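Local coordinates for putative aminotransferase (Actinomadura melliaura, PDB 4ZWV), which probably acts as a pyridoxal 5'-phosphate-dependent sugar aminotransferase in making the aminopentose of the indolocarbazole AT2433, at residues R50-H55 with L200-D205; V295-V300 with M347-V352. One frame throughout, in Å; residues are numbered along the deposited sequence. Where two conformers were deposited one is given.

Contact 1 (R50-H55 with L200-D205)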
ATOM      1  N   ARG A  50      21.092  -6.492   3.769  1.00 12.88           N
ATOM      2  CA  ARG A  50      20.378  -5.578   2.884  1.00 11.93           C
ATOM      3  C   ARG A  50      18.892  -5.896   2.868  1.00 13.08           C
ATOM      4  O   ARG A  50      18.390  -6.481   1.901  1.00 14.37           O
ATOM      5  CB  ARG A  50      20.956  -5.654   1.470  1.00 13.73           C
ATOM      6  CG  ARG A  50      22.433  -5.272   1.402  1.00 14.46           C
ATOM      7  CD  ARG A  50      23.038  -5.682   0.073  1.00 17.41           C
ATOM      8  NE  ARG A  50      23.043  -7.133  -0.059  1.00 25.17           N
ATOM      9  CZ  ARG A  50      24.001  -7.917   0.423  1.00 29.14           C
ATOM     10  NH1 ARG A  50      25.041  -7.381   1.049  1.00 29.53           N
ATOM     11  NH2 ARG A  50      23.921  -9.232   0.272  1.00 30.01           N
ATOM     12  N   VAL A  51      18.190  -5.542   3.943  1.00 12.01           N
ATOM     13  CA  VAL A  51      16.771  -5.840   4.018  1.00 10.95           C
ATOM     14  C   VAL A  51      15.981  -4.555   4.203  1.00 13.24           C
ATOM     15  O   VAL A  51      16.400  -3.641   4.914  1.00 17.81           O
ATOM     16  CB  VAL A  51      16.436  -6.844   5.152  1.00 13.68           C
ATOM     17  CG1 VAL A  51      17.230  -8.141   4.972  1.00 17.51           C
ATOM     18  CG2 VAL A  51      16.691  -6.245   6.540  1.00 17.78           C
ATOM     19  N   VAL A  52      14.843  -4.499   3.533  1.00  8.78           N
ATOM     20  CA  VAL A  52      14.030  -3.293   3.483  1.00  9.60           C
ATOM     21  C   VAL A  52      12.602  -3.653   3.856  1.00  9.42           C
ATOM     22  O   VAL A  52      11.920  -4.345   3.107  1.00  8.71           O
ATOM     23  CB  VAL A  52      14.093  -2.678   2.072  1.00  9.50           C
ATOM     24  CG1 VAL A  52      13.198  -1.473   1.961  1.00 11.13           C
ATOM     25  CG2 VAL A  52      15.553  -2.336   1.725  1.00 13.11           C
ATOM     26  N   SER A  53      12.141  -3.207   5.024  1.00  7.70           N
ATOM     27  CA  SER A  53      10.751  -3.468   5.392  1.00  8.11           C
ATOM     28  C   SER A  53       9.802  -2.660   4.514  1.00  8.28           C
ATOM     29  O   SER A  53      10.098  -1.523   4.112  1.00  8.31           O
ATOM     30  CB  SER A  53      10.497  -3.167   6.874  1.00  9.22           C
ATOM     31  OG  SER A  53      10.765  -1.805   7.183  1.00  9.16           O
ATOM     32  N   VAL A  54       8.670  -3.274   4.208  1.00  7.97           N
ATOM     33  CA  VAL A  54       7.674  -2.668   3.342  1.00  8.87           C
ATOM     34  C   VAL A  54       6.267  -2.928   3.885  1.00  7.45           C
ATOM     35  O   VAL A  54       6.082  -3.699   4.818  1.00  8.46           O
ATOM     36  CB  VAL A  54       7.796  -3.202   1.889  1.00  7.90           C
ATOM     37  CG1 VAL A  54       9.063  -2.680   1.236  1.00  9.41           C
ATOM     38  CG2 VAL A  54       7.749  -4.720   1.848  1.00  8.55           C
ATOM     39  N   HIS A  55       5.281  -2.264   3.290  1.00  8.19           N
ATOM     40  CA  HIS A  55       3.889  -2.323   3.722  1.00  9.87           C
ATOM     41  C   HIS A  55       3.275  -3.724   3.685  1.00  7.61           C
ATOM     42  O   HIS A  55       2.451  -4.077   4.523  1.00 10.80           O
ATOM     43  CB  HIS A  55       3.079  -1.352   2.827  1.00 12.38           C
ATOM     44  CG  HIS A  55       1.643  -1.732   2.624  1.00 13.45           C
ATOM     45  ND1 HIS A  55       1.157  -2.146   1.400  1.00 22.68           N
ATOM     46  CD2 HIS A  55       0.586  -1.735   3.467  1.00 16.99           C
ATOM     47  CE1 HIS A  55      -0.136  -2.394   1.502  1.00 25.64           C
ATOM     48  NE2 HIS A  55      -0.508  -2.155   2.748  1.00 22.35           N
ATOM     49  N   LEU A 200      11.637  -6.737   1.589  1.00  7.94           N
ATOM     50  CA  LEU A 200      12.372  -6.871   0.337  1.00  8.07           C
ATOM     51  C   LEU A 200      13.843  -7.024   0.663  1.00 10.56           C
ATOM     52  O   LEU A 200      14.415  -6.174   1.355  1.00 10.32           O
ATOM     53  CB  LEU A 200      12.142  -5.647  -0.547  1.00  7.30           C
ATOM     54  CG  LEU A 200      13.013  -5.545  -1.796  1.00  8.28           C
ATOM     55  CD1 LEU A 200      12.719  -6.713  -2.752  1.00 10.85           C
ATOM     56  CD2 LEU A 200      12.725  -4.215  -2.472  1.00 11.55           C
ATOM     57  N   THR A 201      14.455  -8.113   0.214  1.00  9.19           N
ATOM     58  CA  THR A 201      15.893  -8.271   0.422  1.00  8.68           C
ATOM     59  C   THR A 201      16.596  -8.070  -0.907  1.00 10.21           C
ATOM     60  O   THR A 201      16.059  -8.430  -1.957  1.00 10.30           O
ATOM     61  CB  THR A 201      16.266  -9.642   1.027  1.00 12.87           C
ATOM     62  OG1 THR A 201      16.114 -10.678   0.047  1.00 15.11           O
ATOM     63  CG2 THR A 201      15.409  -9.960   2.246  1.00 15.55           C
ATOM     64  N   LEU A 202      17.786  -7.474  -0.848  1.00 10.05           N
ATOM     65  CA  LEU A 202      18.548  -7.128  -2.044  1.00  9.83           C
ATOM     66  C   LEU A 202      19.881  -7.845  -2.065  1.00 10.80           C
ATOM     67  O   LEU A 202      20.496  -8.060  -1.021  1.00 12.44           O
ATOM     68  CB  LEU A 202      18.796  -5.616  -2.133  1.00 11.14           C
ATOM     69  CG  LEU A 202      17.605  -4.661  -2.240  1.00  9.46           C
ATOM     70  CD1 LEU A 202      16.603  -5.127  -3.281  1.00 10.85           C
ATOM     71  CD2 LEU A 202      16.927  -4.461  -0.876  1.00 12.03           C
ATOM     72  N   PRO A 203      20.351  -8.190  -3.270  1.00 12.22           N
ATOM     73  CA  PRO A 203      21.641  -8.872  -3.419  1.00 12.28           C
ATOM     74  C   PRO A 203      22.845  -7.928  -3.504  1.00 15.73           C
ATOM     75  O   PRO A 203      23.988  -8.394  -3.501  1.00 18.46           O
ATOM     76  CB  PRO A 203      21.464  -9.639  -4.730  1.00 14.02           C
ATOM     77  CG  PRO A 203      20.513  -8.807  -5.515  1.00 15.96           C
ATOM     78  CD  PRO A 203      19.551  -8.230  -4.507  1.00 12.82           C
ATOM     79  N   GLY A 204      22.603  -6.627  -3.588  1.00 12.79           N
ATOM     80  CA  GLY A 204      23.691  -5.670  -3.690  1.00 14.10           C
ATOM     81  C   GLY A 204      23.356  -4.312  -3.099  1.00 13.08           C
ATOM     82  O   GLY A 204      22.181  -3.970  -2.902  1.00 12.99           O
ATOM     83  N   ASP A 205      24.400  -3.529  -2.847  1.00 15.02           N
ATOM     84  CA  ASP A 205      24.275  -2.249  -2.153  1.00 14.98           C
ATOM     85  C   ASP A 205      23.508  -1.188  -2.935  1.00 14.83           C
ATOM     86  O   ASP A 205      22.734  -0.430  -2.342  1.00 13.77           O
ATOM     87  CB  ASP A 205      25.664  -1.723  -1.794  1.00 18.83           C
ATOM     88  CG  ASP A 205      26.278  -2.477  -0.633  1.00 27.00           C
ATOM     89  OD1 ASP A 205      25.535  -3.219   0.052  1.00 28.50           O
ATOM     90  OD2 ASP A 205      27.499  -2.345  -0.415  1.00 30.20           O
TER
HETATM   91  O   HOH W   1      25.932  -4.829   2.281  1.00 38.88           O

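Contact 2 (V295-V300 with M347-V352)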
ATOM      1  N   VAL A 295       0.901 -24.692   3.599  1.00 11.58           N
ATOM      2  CA  VAL A 295      -0.160 -25.700   3.573  1.00 11.05           C
ATOM      3  C   VAL A 295       0.490 -27.001   3.101  1.00 13.58           C
ATOM      4  O   VAL A 295       1.647 -26.985   2.681  1.00 14.20           O
ATOM      5  CB  VAL A 295      -1.337 -25.317   2.631  1.00 13.52           C
ATOM      6  CG1 VAL A 295      -2.061 -24.071   3.138  1.00 13.82           C
ATOM      7  CG2 VAL A 295      -0.839 -25.117   1.206  1.00 11.65           C
ATOM      8  N   TYR A 296      -0.249 -28.103   3.148  1.00 12.97           N
ATOM      9  CA  TYR A 296       0.266 -29.399   2.702  1.00 13.57           C
ATOM     10  C   TYR A 296      -0.541 -29.868   1.494  1.00 14.15           C
ATOM     11  O   TYR A 296      -1.729 -30.156   1.608  1.00 14.62           O
ATOM     12  CB  TYR A 296       0.202 -30.419   3.846  1.00 16.65           C
ATOM     13  CG  TYR A 296       0.839 -31.749   3.511  1.00 15.58           C
ATOM     14  CD1 TYR A 296       2.180 -31.984   3.780  1.00 17.26           C
ATOM     15  CD2 TYR A 296       0.098 -32.769   2.917  1.00 15.00           C
ATOM     16  CE1 TYR A 296       2.778 -33.207   3.461  1.00 16.68           C
ATOM     17  CE2 TYR A 296       0.684 -33.989   2.598  1.00 17.97           C
ATOM     18  CZ  TYR A 296       2.022 -34.198   2.877  1.00 16.75           C
ATOM     19  OH  TYR A 296       2.607 -35.408   2.556  1.00 20.35           O
ATOM     20  N   ASP A 297       0.104 -29.922   0.330  1.00 15.62           N
ATOM     21  CA  ASP A 297      -0.593 -30.275  -0.905  1.00 14.75           C
ATOM     22  C   ASP A 297      -0.590 -31.772  -1.193  1.00 15.72           C
ATOM     23  O   ASP A 297       0.413 -32.463  -0.977  1.00 17.06           O
ATOM     24  CB  ASP A 297       0.029 -29.556  -2.102  1.00 15.69           C
ATOM     25  CG  ASP A 297      -0.384 -28.099  -2.188  1.00 23.76           C
ATOM     26  OD1 ASP A 297      -1.221 -27.671  -1.370  1.00 22.37           O
ATOM     27  OD2 ASP A 297       0.117 -27.395  -3.092  1.00 22.17           O
ATOM     28  N   VAL A 298      -1.719 -32.263  -1.700  1.00 14.28           N
ATOM     29  CA  VAL A 298      -1.803 -33.600  -2.283  1.00 14.53           C
ATOM     30  C   VAL A 298      -2.597 -33.518  -3.583  1.00 14.76           C
ATOM     31  O   VAL A 298      -3.159 -32.474  -3.908  1.00 13.79           O
ATOM     32  CB  VAL A 298      -2.463 -34.621  -1.328  1.00 16.93           C
ATOM     33  CG1 VAL A 298      -1.636 -34.780  -0.051  1.00 16.33           C
ATOM     34  CG2 VAL A 298      -3.883 -34.214  -0.991  1.00 16.28           C
ATOM     35  N   LYS A 299      -2.623 -34.608  -4.336  1.00 16.08           N
ATOM     36  CA  LYS A 299      -3.433 -34.673  -5.546  1.00 15.94           C
ATOM     37  C   LYS A 299      -4.381 -35.856  -5.431  1.00 15.70           C
ATOM     38  O   LYS A 299      -3.946 -36.957  -5.112  1.00 18.91           O
ATOM     39  CB  LYS A 299      -2.538 -34.789  -6.784  1.00 16.49           C
ATOM     40  CG  LYS A 299      -1.674 -33.545  -7.024  1.00 15.55           C
ATOM     41  CD  LYS A 299      -0.660 -33.740  -8.161  1.00 16.46           C
ATOM     42  CE  LYS A 299       0.439 -34.711  -7.771  1.00 19.76           C
ATOM     43  NZ  LYS A 299       1.489 -34.853  -8.829  1.00 23.40           N
ATOM     44  N   VAL A 300      -5.674 -35.638  -5.671  1.00 17.20           N
ATOM     45  CA  VAL A 300      -6.651 -36.715  -5.495  1.00 16.82           C
ATOM     46  C   VAL A 300      -7.551 -36.964  -6.703  1.00 18.61           C
ATOM     47  O   VAL A 300      -7.860 -36.044  -7.469  1.00 20.12           O
ATOM     48  CB  VAL A 300      -7.576 -36.452  -4.269  1.00 19.61           C
ATOM     49  CG1 VAL A 300      -6.773 -36.427  -2.980  1.00 18.63           C
ATOM     50  CG2 VAL A 300      -8.357 -35.154  -4.437  1.00 19.78           C
HETATM   51  N   MSE A 347      -5.544 -31.149  -7.419  1.00 15.41           N
HETATM   52  CA  MSE A 347      -4.817 -30.630  -6.270  1.00 17.33           C
HETATM   53  C   MSE A 347      -5.746 -30.189  -5.147  1.00 16.82           C
HETATM   54  O   MSE A 347      -6.832 -29.635  -5.377  1.00 16.22           O
HETATM   55  CB  MSE A 347      -3.905 -29.470  -6.686  1.00 18.48           C
HETATM   56  CG  MSE A 347      -4.641 -28.305  -7.257  1.00 16.24           C
HETATM   57 SE   MSE A 347      -3.393 -26.880  -7.730  1.00 36.10          SE
HETATM   58  CE  MSE A 347      -2.363 -27.750  -9.094  1.00 23.92           C
ATOM     59  N   VAL A 348      -5.307 -30.432  -3.921  0.74 13.33           N
ATOM     60  CA  VAL A 348      -6.016 -29.950  -2.733  0.74 15.25           C
ATOM     61  C   VAL A 348      -5.017 -29.692  -1.599  0.74 14.07           C
ATOM     62  O   VAL A 348      -4.102 -30.486  -1.373  0.74 14.60           O
ATOM     63  CB  VAL A 348      -7.116 -30.941  -2.282  0.74 18.35           C
ATOM     64  CG1 VAL A 348      -6.579 -32.351  -2.192  0.74 19.47           C
ATOM     65  CG2 VAL A 348      -7.752 -30.491  -0.957  0.74 14.28           C
ATOM     66  N   SER A 349      -5.175 -28.552  -0.927  1.00 14.80           N
ATOM     67  CA  SER A 349      -4.298 -28.145   0.170  1.00 13.06           C
ATOM     68  C   SER A 349      -4.924 -28.558   1.498  1.00 14.87           C
ATOM     69  O   SER A 349      -6.117 -28.329   1.730  1.00 16.17           O
ATOM     70  CB  SER A 349      -4.066 -26.627   0.161  1.00 14.56           C
ATOM     71  OG  SER A 349      -3.454 -26.185  -1.048  1.00 16.84           O
ATOM     72  N   LEU A 350      -4.113 -29.154   2.368  1.00 13.40           N
ATOM     73  CA  LEU A 350      -4.571 -29.623   3.675  1.00 14.58           C
ATOM     74  C   LEU A 350      -3.970 -28.801   4.813  1.00 14.57           C
ATOM     75  O   LEU A 350      -2.858 -28.289   4.697  1.00 13.58           O
ATOM     76  CB  LEU A 350      -4.206 -31.098   3.864  1.00 16.13           C
ATOM     77  CG  LEU A 350      -4.766 -32.069   2.826  1.00 17.73           C
ATOM     78  CD1 LEU A 350      -4.224 -33.467   3.058  1.00 21.00           C
ATOM     79  CD2 LEU A 350      -6.278 -32.065   2.895  1.00 23.33           C
ATOM     80  N   PRO A 351      -4.709 -28.665   5.922  1.00 15.22           N
ATOM     81  CA  PRO A 351      -4.151 -27.954   7.080  1.00 14.87           C
ATOM     82  C   PRO A 351      -2.912 -28.651   7.615  1.00 13.79           C
ATOM     83  O   PRO A 351      -2.930 -29.871   7.782  1.00 15.17           O
ATOM     84  CB  PRO A 351      -5.285 -28.011   8.113  1.00 15.24           C
ATOM     85  CG  PRO A 351      -6.529 -28.257   7.317  1.00 19.00           C
ATOM     86  CD  PRO A 351      -6.088 -29.123   6.166  1.00 14.74           C
ATOM     87  N   VAL A 352      -1.863 -27.892   7.906  1.00 14.65           N
ATOM     88  CA  VAL A 352      -0.629 -28.511   8.373  1.00 15.14           C
ATOM     89  C   VAL A 352       0.063 -27.654   9.444  1.00 15.28           C
ATOM     90  O   VAL A 352       1.103 -28.018   9.975  1.00 13.58           O
ATOM     91  CB  VAL A 352       0.323 -28.769   7.172  1.00 13.32           C
ATOM     92  CG1 VAL A 352       0.981 -27.474   6.718  1.00 12.87           C
ATOM     93  CG2 VAL A 352       1.374 -29.825   7.509  1.00 14.52           C
TER

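Contact 1 (R50-H55 with L200-D205)
Leu202 O is gripped twice: Arg50 NE reaches it at 2.9 Å, and the side-chain amide of Asn48 adds a second bond. The Arg50 bond is fairly straight (161° at the hydrogen) and lies near the guanidinium plane, but NE stands above the carbonyl plane of Leu202. A bend at chi3 (-65°) brings Leu202 O to the guanidinium edge, while Pro203 O lies over one face. Arg50 CD packs 3.5 Å from Gly204 C, and a water bridges Arg50 NH1 to Asp205 OD1, two atoms too far apart (4.3 Å) for a salt bridge. With the guanidinium gone to an alanine here, Leu202 O is likely to lose one of its two side-chain donors, and the bridging water its link from Asp205 to a positive charge. Beside this, Leu202 N bonds to Arg50 O, and Val52 and Leu200 form a hydrogen-bonded antiparallel pair, Leu200 N to Val52 O at 2.8 Å. Val52 CG2 meets Leu202 CD2 at 3.6 Å on the face covered by helix 205-214, while Val51 CG1 touches Thr201 CG2 at 3.7 Å against helix 33-46. This is the antiparallel edge pairing of the seven-stranded mixed sheet in the large domain of fold-type I aminotransferases.

Contact 2 (V295-V300 with M347-V352)
Two neighbouring strands of the three-stranded antiparallel sheet in the C-terminal part of the chain meet here, 296-300 in the middle and 347-350 at one side. Tyr296 with Leu350 and Val298 with Val348 are the hydrogen-bonded pairs; the shortest of their four bonds runs from Leu350 N to Tyr296 O, 2.7 Å. Between them, in the non-hydrogen-bonded pair Asp297 with Ser349, Ser349 OG donates to Asp297 OD1 at 2.7 Å, arriving on the syn side and 23° out of the carboxylate plane. Ser349 holds OG anti to its carbonyl carbon (chi1 -60°), where Val295 CG2 also lies against it at 3.6 Å. On the face of Tyr296 and Val298 the contacts are apolar. Val298 and Val348 lie side by side, pointing the same way in the conformer given for Val348, and Leu350 CD1 reaches Val298 CG2 at 4.1 Å. Val352 CB sits 3.7 Å from Tyr296 CB, against helix 243-273, where Tyr296 OH bonds to Asp271 and its ring meets Tyr270 edge-to-face. The chemistry is thus divided between the faces: valine, leucine and tyrosine packing on one, and on the other a buried carboxylate whose charge is probably eased by the serine hydroxyl.

Overall arrangement
Contact 1 and contact 2 lie on opposite sides of the chain's centre, their own centres 32 Å apart and their nearest atoms about 21 Å apart, so neither touches the other. Along the chain they follow in series: 50-55 with 200-205 is complete before 295-300 with 347-352 begins. Each joins strands of a separate sheet, yet both come near residues known to bind pyridoxal 5'-phosphate, which is not bound to this chain. The side chain of Val54 is about 5 Å from that of Gly57, which follows closely in the chain, and about 8 Å from that of Ser185; the side chain of Val295 is about 6 Å from that of His164. This is consistent with a cofactor site near one end of each contact.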